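Local coordinates for protein arginase (RocF) (Helicobacter pylori, PDB 4G3H) that probably catalyses the manganese-dependent hydrolysis of L-arginine to L-ornithine and urea, at residues N58-D61 with Y62-C66; N93-G96 with I97-F101; E173-P176 with K177-V180. All blocks are in the same frame, centred on the assembly; numbering follows the deposited sequence.

Contact 1 of 3, residues N58-D61 with Y62-C66; sequences NFED and YYLFC
The Glu-60 and Tyr-63 side chains leave the start of a helix alongside one another, in the same direction. The Glu-60 carboxylate is turned 42° against the phenol ring. Its OE1 approaches the ring obliquely, 3.8 Å from Tyr-63 CD2. The bend of the Glu-60 chain at chi2 (66°) brings OE1 there. OE1 has no hydrogen-bond partner, and its ion pair with Lys-161 is long and weak. Lys-161 also makes a cation-pi contact with the Tyr-63 ring, and Tyr-63 OH bonds to Lys-67 NZ.

Asn-58 crosses Tyr-62 at a slant, with ND2 4.2 Å from Tyr-62 CB. The amide itself is held by Arg-54 N and Glu-52 O, not by the helix. Cys-66 SG sits over the rim of one face of the Tyr-62 ring, 3.4 Å above its plane. Leu-64 CG packs on Glu-60 O at 3.4 Å.

The backbone beneath is regular. Tyr-62 N bonds to Asn-58 O at 2.9 Å. The N-H groups of Tyr-63, Leu-64 and Phe-65 bond likewise to the carbonyls of Phe-59, Glu-60 and Asp-61.

Phe-59, Tyr-62 and Tyr-63 all touch Leu-162 of helix 153-163. These are the first two turns of helix 59-78, with Asn-58 at the N-cap position but making no side-chain cap. The helix belongs to the beta-alpha-beta crossover from strand 44-50 to strand 84-87 of the arginase fold.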
loop_
_atom_site.group_PDB
_atom_site.type_symbol
_atom_site.label_atom_id
_atom_site.label_comp_id
_atom_site.label_asym_id
_atom_site.label_seq_id
_atom_site.Cartn_x
_atom_site.Cartn_y
_atom_site.Cartn_z
ATOM N N ASN A 58 20.500 1.863 9.655
ATOM C CA ASN A 58 21.002 1.109 8.507
ATOM C C ASN A 58 20.685 1.750 7.157
ATOM O O ASN A 58 20.366 1.053 6.194
ATOM C CB ASN A 58 20.416 -0.306 8.544
ATOM C CG ASN A 58 18.917 -0.327 8.275
ATOM O OD1 ASN A 58 18.191 0.598 8.648
ATOM N ND2 ASN A 58 18.447 -1.392 7.633
ATOM N N PHE A 59 20.793 3.071 7.080
ATOM C CA PHE A 59 20.487 3.783 5.845
ATOM C C PHE A 59 21.153 3.198 4.603
ATOM O O PHE A 59 20.482 2.928 3.608
ATOM C CB PHE A 59 20.858 5.267 5.977
ATOM C CG PHE A 59 20.344 6.130 4.848
ATOM C CD1 PHE A 59 20.924 6.078 3.584
ATOM C CD2 PHE A 59 19.265 6.984 5.051
ATOM C CE1 PHE A 59 20.438 6.866 2.537
ATOM C CE2 PHE A 59 18.770 7.776 4.015
ATOM C CZ PHE A 59 19.356 7.717 2.755
ATOM N N GLU A 60 22.466 3.005 4.656
ATOM C CA GLU A 60 23.196 2.483 3.507
ATOM C C GLU A 60 22.774 1.062 3.131
ATOM O O GLU A 60 22.571 0.763 1.954
ATOM C CB GLU A 60 24.704 2.525 3.770
ATOM C CG GLU A 60 25.553 2.338 2.518
ATOM C CD GLU A 60 25.406 3.484 1.529
ATOM O OE1 GLU A 60 24.267 3.780 1.112
ATOM O OE2 GLU A 60 26.433 4.091 1.162
ATOM N N ASP A 61 22.642 0.193 4.129
ATOM C CA ASP A 61 22.241 -1.186 3.875
ATOM C C ASP A 61 20.873 -1.216 3.204
ATOM O O ASP A 61 20.660 -1.943 2.233
ATOM C CB ASP A 61 22.183 -1.982 5.180
ATOM C CG ASP A 61 23.528 -2.066 5.871
ATOM O OD1 ASP A 61 24.510 -2.490 5.223
ATOM O OD2 ASP A 61 23.601 -1.711 7.066
ATOM N N TYR A 62 19.953 -0.415 3.731
ATOM C CA TYR A 62 18.603 -0.340 3.193
ATOM C C TYR A 62 18.660 0.159 1.759
ATOM O O TYR A 62 17.998 -0.379 0.872
ATOM C CB TYR A 62 17.752 0.615 4.030
ATOM C CG TYR A 62 16.348 0.795 3.502
ATOM C CD1 TYR A 62 15.370 -0.181 3.708
ATOM C CD2 TYR A 62 15.998 1.944 2.791
ATOM C CE1 TYR A 62 14.070 -0.013 3.219
ATOM C CE2 TYR A 62 14.711 2.120 2.297
ATOM C CZ TYR A 62 13.754 1.143 2.514
ATOM O OH TYR A 62 12.482 1.340 2.033
ATOM N N TYR A 63 19.459 1.194 1.537
ATOM C CA TYR A 63 19.597 1.760 0.203
ATOM C C TYR A 63 20.045 0.696 -0.788
ATOM O O TYR A 63 19.412 0.489 -1.819
ATOM C CB TYR A 63 20.620 2.896 0.209
ATOM C CG TYR A 63 20.918 3.424 -1.173
ATOM C CD1 TYR A 63 20.028 4.275 -1.820
ATOM C CD2 TYR A 63 22.075 3.043 -1.848
ATOM C CE1 TYR A 63 20.281 4.735 -3.106
ATOM C CE2 TYR A 63 22.339 3.496 -3.137
ATOM C CZ TYR A 63 21.437 4.341 -3.760
ATOM O OH TYR A 63 21.690 4.790 -5.034
ATOM N N LEU A 64 21.148 0.029 -0.469
ATOM C CA LEU A 64 21.695 -1.005 -1.335
ATOM C C LEU A 64 20.722 -2.149 -1.567
ATOM O O LEU A 64 20.574 -2.624 -2.695
ATOM C CB LEU A 64 22.996 -1.552 -0.747
ATOM C CG LEU A 64 24.189 -0.596 -0.724
ATOM C CD1 LEU A 64 25.373 -1.276 -0.055
ATOM C CD2 LEU A 64 24.543 -0.185 -2.147
ATOM N N PHE A 65 20.059 -2.592 -0.504
ATOM C CA PHE A 65 19.114 -3.693 -0.628
ATOM C C PHE A 65 17.994 -3.343 -1.596
ATOM O O PHE A 65 17.646 -4.138 -2.470
ATOM C CB PHE A 65 18.511 -4.058 0.730
ATOM C CG PHE A 65 17.742 -5.355 0.713
ATOM C CD1 PHE A 65 18.386 -6.566 0.966
ATOM C CD2 PHE A 65 16.385 -5.372 0.397
ATOM C CE1 PHE A 65 17.688 -7.773 0.903
ATOM C CE2 PHE A 65 15.680 -6.577 0.330
ATOM C CZ PHE A 65 16.333 -7.777 0.583
ATOM N N CYS A 66 17.429 -2.151 -1.437
ATOM C CA CYS A 66 16.348 -1.709 -2.309
ATOM C C CYS A 66 16.796 -1.632 -3.765
ATOM O O CYS A 66 16.127 -2.156 -4.661
ATOM C CB CYS A 66 15.825 -0.341 -1.861
ATOM S SG CYS A 66 14.779 -0.404 -0.392
#

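Contact 2 of 3, residues N93-G96 with I97-F101; sequences NMFG and IFQAF
Phe-98 N bonds to Met-94 O at 2.8 Å, and Gln-99 N to Phe-95 O at 2.9 Å. The rungs on either side are longer, 3.2 Å from Ile-97 N to Asn-93 O and from Ala-100 N to Gly-96 O. Together they are the i to i+4 ladder of the first turns of helix 94-104.

The polar side chains find their partners beyond the ladder. Asn-93 ND2 bonds to Ser-88 O. The Gln-99 amide is gripped at both ends, OE1 by Arg-102 NH1 and NE2 by Leu-165 O. These two bonds fix its rotation. Its plane is only 13° from that of the Phe-95 ring.

Gln-99 CG lies over one face of that ring in a CH-pi contact, 3.8 Å from the Phe-95 centroid. CD follows at 3.6 Å from Phe-95 CE1. The bend of the Gln-99 chain at chi2 (-54°) carries the amide out past the rim on the CE1 and CZ side.

Met-94 and Phe-98 run alongside each other on another side of the helix. Met-94 CE makes an off-centre CH-pi contact, 4.2 Å from the Phe-98 centroid. The sulfur stands farther off and oblique, a Met-aromatic contact. The turn at chi2 (-92°) brings CE of Met-94 to 3.8 Å from Phe-98 CG. Ile-97 CG1 and CD1 rest against the carbonyl of Asn-93.

All of these residues are buried. Met-94 lies about 8 Å, side chain to ion, from a bound manganese, without binding it. Phe-95 packs on helices 59-78 and 136-140. Met-94 and Ile-97 touch Tyr-230 of strand 228-234, and Phe-98 meets the same tyrosine edge-to-face. Phe-101 continues the packing onto strand 274-280.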
loop_
_atom_site.group_PDB
_atom_site.type_symbol
_atom_site.label_atom_id
_atom_site.label_comp_id
_atom_site.label_asym_id
_atom_site.label_seq_id
_atom_site.Cartn_x
_atom_site.Cartn_y
_atom_site.Cartn_z
ATOM N N ASN A 93 7.110 -0.856 3.210
ATOM C CA ASN A 93 7.593 -1.518 1.993
ATOM C C ASN A 93 6.991 -0.931 0.719
ATOM O O ASN A 93 7.460 -1.209 -0.386
ATOM C CB ASN A 93 7.296 -3.021 2.031
ATOM C CG ASN A 93 8.069 -3.743 3.115
ATOM O OD1 ASN A 93 9.200 -3.379 3.430
ATOM N ND2 ASN A 93 7.468 -4.790 3.679
ATOM N N MET A 94 5.947 -0.126 0.881
ATOM C CA MET A 94 5.280 0.496 -0.253
ATOM C C MET A 94 6.258 1.354 -1.059
ATOM O O MET A 94 6.121 1.484 -2.270
ATOM C CB MET A 94 4.097 1.342 0.240
ATOM C CG MET A 94 3.293 2.037 -0.846
ATOM S SD MET A 94 3.869 3.723 -1.201
ATOM C CE MET A 94 2.725 4.201 -2.526
ATOM N N PHE A 95 7.252 1.929 -0.392
ATOM C CA PHE A 95 8.219 2.763 -1.099
ATOM C C PHE A 95 8.952 1.986 -2.188
ATOM O O PHE A 95 8.862 2.325 -3.371
ATOM C CB PHE A 95 9.251 3.353 -0.132
ATOM C CG PHE A 95 10.337 4.127 -0.822
ATOM C CD1 PHE A 95 10.035 5.281 -1.538
ATOM C CD2 PHE A 95 11.652 3.676 -0.804
ATOM C CE1 PHE A 95 11.025 5.973 -2.233
ATOM C CE2 PHE A 95 12.655 4.364 -1.498
ATOM C CZ PHE A 95 12.336 5.512 -2.213
ATOM N N GLY A 96 9.684 0.952 -1.782
ATOM C CA GLY A 96 10.424 0.150 -2.740
ATOM C C GLY A 96 9.528 -0.434 -3.820
ATOM O O GLY A 96 9.891 -0.456 -4.995
ATOM N N ILE A 97 8.350 -0.904 -3.429
ATOM C CA ILE A 97 7.410 -1.487 -4.384
ATOM C C ILE A 97 6.933 -0.455 -5.417
ATOM O O ILE A 97 6.901 -0.727 -6.624
ATOM C CB ILE A 97 6.165 -2.063 -3.652
ATOM C CG1 ILE A 97 6.571 -3.264 -2.795
ATOM C CG2 ILE A 97 5.105 -2.476 -4.660
ATOM C CD1 ILE A 97 5.475 -3.750 -1.869
ATOM N N PHE A 98 6.563 0.728 -4.934
ATOM C CA PHE A 98 6.061 1.783 -5.803
ATOM C C PHE A 98 7.142 2.356 -6.722
ATOM O O PHE A 98 6.856 2.713 -7.868
ATOM C CB PHE A 98 5.427 2.901 -4.964
ATOM C CG PHE A 98 4.631 3.883 -5.771
ATOM C CD1 PHE A 98 3.485 3.478 -6.444
ATOM C CD2 PHE A 98 5.038 5.214 -5.874
ATOM C CE1 PHE A 98 2.755 4.388 -7.214
ATOM C CE2 PHE A 98 4.318 6.126 -6.638
ATOM C CZ PHE A 98 3.175 5.715 -7.311
ATOM N N GLN A 99 8.375 2.448 -6.227
ATOM C CA GLN A 99 9.467 2.955 -7.049
ATOM C C GLN A 99 9.650 2.005 -8.231
ATOM O O GLN A 99 9.910 2.440 -9.357
ATOM C CB GLN A 99 10.772 3.047 -6.252
ATOM C CG GLN A 99 10.792 4.141 -5.187
ATOM C CD GLN A 99 10.446 5.518 -5.741
ATOM O OE1 GLN A 99 9.281 5.899 -5.810
ATOM N NE2 GLN A 99 11.464 6.264 -6.145
ATOM N N ALA A 100 9.510 0.706 -7.974
ATOM C CA ALA A 100 9.644 -0.285 -9.037
ATOM C C ALA A 100 8.506 -0.076 -10.036
ATOM O O ALA A 100 8.698 -0.164 -11.249
ATOM C CB ALA A 100 9.579 -1.683 -8.456
ATOM N N PHE A 101 7.320 0.210 -9.504
ATOM C CA PHE A 101 6.128 0.448 -10.308
ATOM C C PHE A 101 6.345 1.668 -11.220
ATOM O O PHE A 101 6.031 1.627 -12.413
ATOM C CB PHE A 101 4.941 0.700 -9.380
ATOM C CG PHE A 101 3.619 0.758 -10.077
ATOM C CD1 PHE A 101 3.016 -0.407 -10.552
ATOM C CD2 PHE A 101 2.951 1.970 -10.230
ATOM C CE1 PHE A 101 1.766 -0.370 -11.163
ATOM C CE2 PHE A 101 1.696 2.019 -10.841
ATOM C CZ PHE A 101 1.103 0.843 -11.307
#

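Contact 3 of 3, residues E173-P176 with K177-V180; sequences EIDP and KCLV
Asp-175 binds the chain that follows it through both its side chain and its carbonyl. Its OD1 accepts Lys-177 N at 3.1 Å. The N-H is well aimed, but it meets the carboxylate from above its plane, 58° out of it. Asp-175 O takes Cys-178 N at 2.7 Å, and this donor too stands above the carbonyl plane. With CG anti to the backbone N of Asp-175 (chi1 -179°), the carboxylate lies beside the carbonyl and close to Lys-177.

Two side chains pack against the same carboxylate. Lys-177 CB comes to 3.5 Å from OD1 of Asp-175 as the two side chains cross. Cys-178 SG lies 3.6 Å from OD2 of Asp-175 and also touches its CB. The Lys-177 amine does not join in, since NZ is 6.3 Å from Asp-175 OD1.

The OD1 bond closes an Asx turn, and the carbonyl bond closes a type I beta turn over residues 175 to 178. Pro-176 occupies the second position of that beta turn, where its ring restrains phi. A further bond, from Leu-179 N to Pro-176 O, is weak at 3.5 Å.

Beyond the turn, OD2 of Asp-175 forms a salt bridge with Lys-109, which also touches Cys-178. As the chain enters strand 179-182, Cys-178 and Val-180 form backbone hydrogen bonds with Ile-112, and Val-180 also with Tyr-114, along the parallel neighbour 110-115. Ile-174, before the turn, lies on Phe-98, Arg-102 and Val-140, while Leu-179 packs on Leu-137 and Ile-200, and Val-180 on helix 212-223.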
loop_
_atom_site.group_PDB
_atom_site.type_symbol
_atom_site.label_atom_id
_atom_site.label_comp_id
_atom_site.label_asym_id
_atom_site.label_seq_id
_atom_site.Cartn_x
_atom_site.Cartn_y
_atom_site.Cartn_z
ATOM N N GLU A 173 7.774 12.825 -11.925
ATOM C CA GLU A 173 7.567 13.063 -10.508
ATOM C C GLU A 173 6.080 12.852 -10.271
ATOM O O GLU A 173 5.270 13.047 -11.176
ATOM C CB GLU A 173 7.954 14.487 -10.130
ATOM C CG GLU A 173 9.418 14.793 -10.335
ATOM C CD GLU A 173 9.759 16.210 -9.948
ATOM O OE1 GLU A 173 10.944 16.589 -10.057
ATOM O OE2 GLU A 173 8.835 16.944 -9.537
ATOM N N ILE A 174 5.721 12.437 -9.065
ATOM C CA ILE A 174 4.329 12.209 -8.740
ATOM C C ILE A 174 3.646 13.551 -8.473
ATOM O O ILE A 174 4.183 14.396 -7.764
ATOM C CB ILE A 174 4.206 11.289 -7.495
ATOM C CG1 ILE A 174 4.796 9.909 -7.807
ATOM C CG2 ILE A 174 2.755 11.156 -7.075
ATOM C CD1 ILE A 174 4.093 9.162 -8.930
ATOM N N ASP A 175 2.470 13.740 -9.062
ATOM C CA ASP A 175 1.683 14.956 -8.888
ATOM C C ASP A 175 0.937 14.781 -7.564
ATOM O O ASP A 175 0.032 13.951 -7.459
ATOM C CB ASP A 175 0.689 15.083 -10.046
ATOM C CG ASP A 175 -0.166 16.332 -9.957
ATOM O OD1 ASP A 175 -0.070 17.052 -8.948
ATOM O OD2 ASP A 175 -0.942 16.590 -10.906
ATOM N N PRO A 176 1.307 15.564 -6.537
ATOM C CA PRO A 176 0.685 15.492 -5.207
ATOM C C PRO A 176 -0.846 15.510 -5.235
ATOM O O PRO A 176 -1.504 14.982 -4.330
ATOM C CB PRO A 176 1.265 16.712 -4.485
ATOM C CG PRO A 176 2.568 16.938 -5.169
ATOM C CD PRO A 176 2.227 16.711 -6.617
ATOM N N LYS A 177 -1.398 16.121 -6.278
ATOM C CA LYS A 177 -2.843 16.230 -6.454
ATOM C C LYS A 177 -3.465 14.937 -6.969
ATOM O O LYS A 177 -4.687 14.806 -7.011
ATOM C CB LYS A 177 -3.159 17.369 -7.420
ATOM C CG LYS A 177 -2.861 18.752 -6.866
ATOM C CD LYS A 177 -2.730 19.763 -7.991
ATOM C CE LYS A 177 -3.285 21.108 -7.577
ATOM N NZ LYS A 177 -4.757 21.017 -7.364
ATOM N N CYS A 178 -2.625 13.982 -7.357
ATOM C CA CYS A 178 -3.106 12.701 -7.857
ATOM C C CYS A 178 -2.955 11.581 -6.818
ATOM O O CYS A 178 -3.085 10.391 -7.126
ATOM C CB CYS A 178 -2.382 12.358 -9.158
ATOM S SG CYS A 178 -2.781 13.550 -10.478
ATOM N N LEU A 179 -2.668 11.983 -5.584
ATOM C CA LEU A 179 -2.553 11.066 -4.462
ATOM C C LEU A 179 -3.864 11.322 -3.743
ATOM O O LEU A 179 -4.153 12.459 -3.372
ATOM C CB LEU A 179 -1.368 11.445 -3.562
ATOM C CG LEU A 179 -1.406 11.005 -2.087
ATOM C CD1 LEU A 179 -1.483 9.487 -1.968
ATOM C CD2 LEU A 179 -0.162 11.525 -1.375
ATOM N N VAL A 180 -4.674 10.282 -3.573
ATOM C CA VAL A 180 -5.959 10.452 -2.912
ATOM C C VAL A 180 -6.042 9.642 -1.624
ATOM O O VAL A 180 -6.005 8.409 -1.638
ATOM C CB VAL A 180 -7.121 10.048 -3.849
ATOM C CG1 VAL A 180 -8.460 10.379 -3.195
ATOM C CG2 VAL A 180 -6.986 10.769 -5.189
#

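Overall arrangement
Contacts 1 and 2 are opening turns of two helices, 59-78 and 94-104, that pack together. They touch where Tyr-62 OH comes to 3.8 Å from Phe-95 CD2. Contact 2 is fully buried beside the central parallel sheet and is largely aromatic and sulfur packing. Contact 1 lies farther out and is partly exposed, so its chemistry mixes aromatic residues with charged ones. Contact 3 has no helix; a carboxylate and a proline shape the turn before strand 179-182. It meets contact 2 through Ile-174 CD1 and Phe-98 CE2, 3.8 Å apart. Contacts 1 and 3 do not touch, with nearest atoms about 15 Å apart.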